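Local coordinates for protein S-adenosylmethionine:tRNA ribosyltransferase-isomerase (Thermus thermophilus, PDB 1WDI) that probably transfers the ribose moiety of S-adenosylmethionine to preQ1 in tRNA and isomerises it, giving epoxyqueuosine in the queuosine pathway, at residues L52-I66 with M200-G214. Numbering follows the deposited sequence.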
# COMPACT_ATOMS: atom_id res chain seq x y z
N LEU A 52 -7.95 16.79 12.47
CA LEU A 52 -8.39 15.59 13.14
C LEU A 52 -8.84 15.98 14.54
O LEU A 52 -8.76 17.16 14.91
CB LEU A 52 -7.25 14.57 13.22
CG LEU A 52 -6.69 14.11 11.87
CD1 LEU A 52 -5.72 12.96 12.12
CD2 LEU A 52 -7.82 13.66 10.96
N ARG A 53 -9.32 15.02 15.30
CA ARG A 53 -9.73 15.31 16.67
C ARG A 53 -9.58 14.09 17.55
O ARG A 53 -9.54 12.96 17.07
CB ARG A 53 -11.16 15.86 16.71
CG ARG A 53 -12.19 15.07 15.95
CD ARG A 53 -13.13 16.02 15.22
NE ARG A 53 -14.24 15.31 14.60
CZ ARG A 53 -15.03 15.81 13.67
NH1 ARG A 53 -14.85 17.05 13.23
NH2 ARG A 53 -16.02 15.07 13.18
N PRO A 54 -9.46 14.30 18.87
CA PRO A 54 -9.32 13.15 19.76
C PRO A 54 -10.42 12.12 19.52
O PRO A 54 -11.59 12.47 19.44
CB PRO A 54 -9.37 13.77 21.16
CG PRO A 54 -10.15 15.05 20.95
CD PRO A 54 -9.61 15.55 19.63
N GLY A 55 -10.03 10.86 19.38
CA GLY A 55 -11.02 9.84 19.12
C GLY A 55 -10.97 9.37 17.68
O GLY A 55 -11.43 8.27 17.38
N ASP A 56 -10.43 10.20 16.78
CA ASP A 56 -10.31 9.79 15.39
C ASP A 56 -9.43 8.55 15.38
O ASP A 56 -8.50 8.43 16.19
CB ASP A 56 -9.63 10.86 14.53
CG ASP A 56 -10.58 11.96 14.08
OD1 ASP A 56 -11.81 11.75 14.10
OD2 ASP A 56 -10.08 13.03 13.68
N VAL A 57 -9.72 7.62 14.49
CA VAL A 57 -8.91 6.42 14.37
C VAL A 57 -8.20 6.47 13.03
O VAL A 57 -8.83 6.37 11.97
CB VAL A 57 -9.77 5.14 14.43
CG1 VAL A 57 -8.87 3.91 14.30
CG2 VAL A 57 -10.54 5.09 15.74
N LEU A 58 -6.88 6.64 13.09
CA LEU A 58 -6.05 6.72 11.89
C LEU A 58 -5.50 5.31 11.62
O LEU A 58 -4.78 4.75 12.44
CB LEU A 58 -4.92 7.71 12.15
CG LEU A 58 -4.26 8.49 11.00
CD1 LEU A 58 -5.31 9.14 10.12
CD2 LEU A 58 -3.35 9.56 11.60
N VAL A 59 -5.87 4.76 10.47
CA VAL A 59 -5.43 3.42 10.09
C VAL A 59 -4.42 3.46 8.94
O VAL A 59 -4.71 4.02 7.87
CB VAL A 59 -6.65 2.53 9.69
CG1 VAL A 59 -6.20 1.11 9.41
CG2 VAL A 59 -7.69 2.55 10.79
N PHE A 60 -3.25 2.87 9.18
CA PHE A 60 -2.17 2.80 8.20
C PHE A 60 -1.95 1.37 7.77
O PHE A 60 -2.50 0.43 8.35
CB PHE A 60 -0.82 3.25 8.80
CG PHE A 60 -0.83 4.61 9.43
CD1 PHE A 60 -1.42 4.81 10.67
CD2 PHE A 60 -0.20 5.67 8.80
CE1 PHE A 60 -1.36 6.06 11.29
CE2 PHE A 60 -0.14 6.93 9.41
CZ PHE A 60 -0.72 7.12 10.66
N ASN A 61 -1.09 1.19 6.77
CA ASN A 61 -0.74 -0.14 6.33
C ASN A 61 0.78 -0.26 6.47
O ASN A 61 1.52 0.67 6.15
CB ASN A 61 -1.16 -0.36 4.87
CG ASN A 61 -0.04 -0.08 3.89
OD1 ASN A 61 0.91 -0.85 3.77
ND2 ASN A 61 -0.16 1.03 3.17
N GLU A 62 1.23 -1.38 7.01
CA GLU A 62 2.66 -1.62 7.13
C GLU A 62 2.91 -2.92 6.39
O GLU A 62 2.35 -3.95 6.75
CB GLU A 62 3.09 -1.74 8.60
CG GLU A 62 2.25 -2.67 9.45
CD GLU A 62 2.84 -2.88 10.84
OE1 GLU A 62 3.32 -1.90 11.44
OE2 GLU A 62 2.81 -4.03 11.33
N SER A 63 3.72 -2.85 5.34
CA SER A 63 4.02 -4.02 4.54
C SER A 63 4.80 -5.07 5.30
O SER A 63 5.74 -4.76 6.03
CB SER A 63 4.81 -3.61 3.29
OG SER A 63 4.01 -2.83 2.42
N LYS A 64 4.39 -6.32 5.14
CA LYS A 64 5.06 -7.44 5.79
C LYS A 64 5.49 -8.40 4.68
O LYS A 64 4.66 -8.85 3.88
CB LYS A 64 4.12 -8.16 6.75
CG LYS A 64 4.72 -9.37 7.43
CD LYS A 64 3.69 -10.08 8.30
CE LYS A 64 4.27 -11.31 8.97
NZ LYS A 64 3.25 -11.99 9.84
N VAL A 65 6.78 -8.70 4.63
CA VAL A 65 7.30 -9.58 3.61
C VAL A 65 7.02 -11.04 3.92
O VAL A 65 7.18 -11.49 5.05
CB VAL A 65 8.82 -9.39 3.43
CG1 VAL A 65 9.35 -10.35 2.37
CG2 VAL A 65 9.12 -7.95 3.03
N ILE A 66 6.57 -11.77 2.90
CA ILE A 66 6.29 -13.19 3.03
C ILE A 66 7.30 -13.92 2.15
O ILE A 66 7.16 -13.95 0.93
CB ILE A 66 4.86 -13.53 2.58
CG1 ILE A 66 3.85 -12.92 3.55
CG2 ILE A 66 4.67 -15.04 2.49
CD1 ILE A 66 2.41 -13.25 3.24
N MET A 200 -2.58 14.26 20.82
CA MET A 200 -3.92 14.83 20.77
C MET A 200 -5.01 13.76 20.81
O MET A 200 -6.17 14.03 20.51
CB MET A 200 -4.10 15.73 19.54
CG MET A 200 -4.02 15.02 18.21
SD MET A 200 -4.53 16.17 16.94
CE MET A 200 -6.29 16.22 17.24
N GLY A 201 -4.63 12.55 21.20
CA GLY A 201 -5.61 11.48 21.31
C GLY A 201 -6.07 10.80 20.03
O GLY A 201 -7.13 10.19 20.01
N VAL A 202 -5.28 10.90 18.96
CA VAL A 202 -5.65 10.26 17.71
C VAL A 202 -5.10 8.84 17.72
O VAL A 202 -3.91 8.63 17.93
CB VAL A 202 -5.09 11.01 16.48
CG1 VAL A 202 -5.30 10.19 15.21
CG2 VAL A 202 -5.79 12.36 16.34
N GLU A 203 -5.97 7.86 17.52
CA GLU A 203 -5.53 6.48 17.52
C GLU A 203 -4.70 6.21 16.27
O GLU A 203 -5.01 6.70 15.19
CB GLU A 203 -6.74 5.54 17.55
CG GLU A 203 -7.55 5.61 18.82
CD GLU A 203 -8.58 4.51 18.91
OE1 GLU A 203 -8.31 3.40 18.43
OE2 GLU A 203 -9.67 4.76 19.49
N LEU A 204 -3.64 5.43 16.45
CA LEU A 204 -2.76 5.08 15.35
C LEU A 204 -2.82 3.56 15.24
O LEU A 204 -2.23 2.85 16.05
CB LEU A 204 -1.33 5.55 15.65
CG LEU A 204 -1.18 7.05 15.96
CD1 LEU A 204 0.28 7.35 16.28
CD2 LEU A 204 -1.63 7.90 14.76
N ARG A 205 -3.56 3.07 14.24
CA ARG A 205 -3.73 1.62 14.06
C ARG A 205 -3.10 1.15 12.75
O ARG A 205 -3.18 1.84 11.73
CB ARG A 205 -5.22 1.28 14.05
CG ARG A 205 -5.98 1.78 15.27
CD ARG A 205 -5.58 1.05 16.54
NE ARG A 205 -6.40 1.48 17.67
CZ ARG A 205 -6.42 0.87 18.85
NH1 ARG A 205 -5.67 -0.20 19.06
NH2 ARG A 205 -7.20 1.34 19.81
N PHE A 206 -2.49 -0.04 12.78
CA PHE A 206 -1.83 -0.57 11.59
C PHE A 206 -2.31 -1.96 11.15
O PHE A 206 -2.31 -2.92 11.93
CB PHE A 206 -0.32 -0.64 11.81
CG PHE A 206 0.33 0.69 12.13
CD1 PHE A 206 0.13 1.30 13.36
CD2 PHE A 206 1.14 1.32 11.19
CE1 PHE A 206 0.74 2.52 13.66
CE2 PHE A 206 1.75 2.54 11.48
CZ PHE A 206 1.55 3.14 12.72
N LEU A 207 -2.72 -2.07 9.89
CA LEU A 207 -3.11 -3.37 9.35
C LEU A 207 -1.92 -3.81 8.49
O LEU A 207 -1.02 -3.01 8.23
CB LEU A 207 -4.40 -3.29 8.53
CG LEU A 207 -4.57 -2.26 7.41
CD1 LEU A 207 -3.78 -2.67 6.18
CD2 LEU A 207 -6.05 -2.16 7.08
N THR A 208 -1.92 -5.06 8.05
CA THR A 208 -0.81 -5.58 7.28
C THR A 208 -1.08 -5.91 5.82
O THR A 208 -2.04 -6.59 5.49
CB THR A 208 -0.26 -6.86 7.94
OG1 THR A 208 -0.01 -6.63 9.33
CG2 THR A 208 1.02 -7.29 7.26
N LEU A 209 -0.21 -5.42 4.94
CA LEU A 209 -0.30 -5.72 3.52
C LEU A 209 0.77 -6.78 3.28
O LEU A 209 1.94 -6.55 3.58
CB LEU A 209 0.01 -4.49 2.66
CG LEU A 209 0.14 -4.79 1.16
CD1 LEU A 209 -1.19 -5.29 0.62
CD2 LEU A 209 0.59 -3.55 0.41
N HIS A 210 0.39 -7.95 2.78
CA HIS A 210 1.37 -9.00 2.53
C HIS A 210 2.07 -8.77 1.19
O HIS A 210 1.41 -8.58 0.17
CB HIS A 210 0.71 -10.39 2.51
CG HIS A 210 0.13 -10.80 3.83
ND1 HIS A 210 0.81 -10.64 5.02
CD2 HIS A 210 -1.04 -11.40 4.14
CE1 HIS A 210 0.07 -11.13 6.01
NE2 HIS A 210 -1.05 -11.59 5.50
N VAL A 211 3.40 -8.78 1.20
CA VAL A 211 4.18 -8.59 -0.02
C VAL A 211 5.31 -9.61 -0.03
O VAL A 211 5.52 -10.32 0.95
CB VAL A 211 4.81 -7.18 -0.10
CG1 VAL A 211 3.74 -6.11 0.09
CG2 VAL A 211 5.92 -7.03 0.93
N GLY A 212 6.04 -9.67 -1.14
CA GLY A 212 7.15 -10.60 -1.23
C GLY A 212 6.86 -11.84 -2.05
O GLY A 212 5.72 -12.09 -2.41
N PRO A 213 7.90 -12.64 -2.34
CA PRO A 213 7.81 -13.88 -3.13
C PRO A 213 6.70 -14.82 -2.67
O PRO A 213 6.01 -15.43 -3.49
CB PRO A 213 9.19 -14.50 -2.95
CG PRO A 213 10.07 -13.30 -2.82
CD PRO A 213 9.28 -12.42 -1.89
N GLY A 214 6.53 -14.94 -1.35
CA GLY A 214 5.52 -15.81 -0.80
C GLY A 214 4.08 -15.49 -1.15
O GLY A 214 3.17 -16.21 -0.75
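Phe60 and Phe206, paired on neighbouring parallel strands, form an offset stack with ring centroids 4.9 Å apart and planes 14° from parallel. With CG anti to the carbonyl carbon in both residues (chi1 -55° and -59°), the paired rings swing in the same direction and can overlap; CD1 of Phe60 lies over one face of Phe206 near its rim. Beside the stack, Leu204 CD2 reaches the edge of the Phe60 ring, 3.9 Å from CE1, while running alongside Leu58. This is the buried, closely packed half: Leu58, Phe60 and Leu204 pack against helix 191-199, whose Schellman end at Gly201, a residue able to take positive phi, leads into strand 203-211. Flexible Met200 sends CE to within 3.5 Å of Leu52 O.

Strands 57-65 and 203-211, far apart in sequence, are parallel neighbours in a mixed sheet, in which strand 253-256 flanks 57-65 on its other side. Backbone bonds alternate between the strands: Arg205 N gives to Leu58 O at 2.7 Å, and Arg205 O accepts from Phe60 N. On the reverse face, Val57 sets CG1 against Arg205 CG and CG2 against Glu203 CD. Arg205 forms a side-on salt bridge through NE and NH2 to Glu203 OE1, and Arg251 a second to OE2.

Beyond Phe60 the strands grow more exposed, and polar side chains (Asn61, Glu62, Ser63, Lys64, Thr208) mix with apolar ones. The bond from Leu209 N to Glu62 O is weak at 3.5 Å. Lys64 CB meets Thr208 CG2 tightly at 3.3 Å, while its extended chain carries NZ outward. Ile66 packs its CD1 methyl on one face of the His210 imidazole, 3.4 Å from CG; ND1, buried here, finds no partner in the model. Ile66 O accepts from Gly214 N.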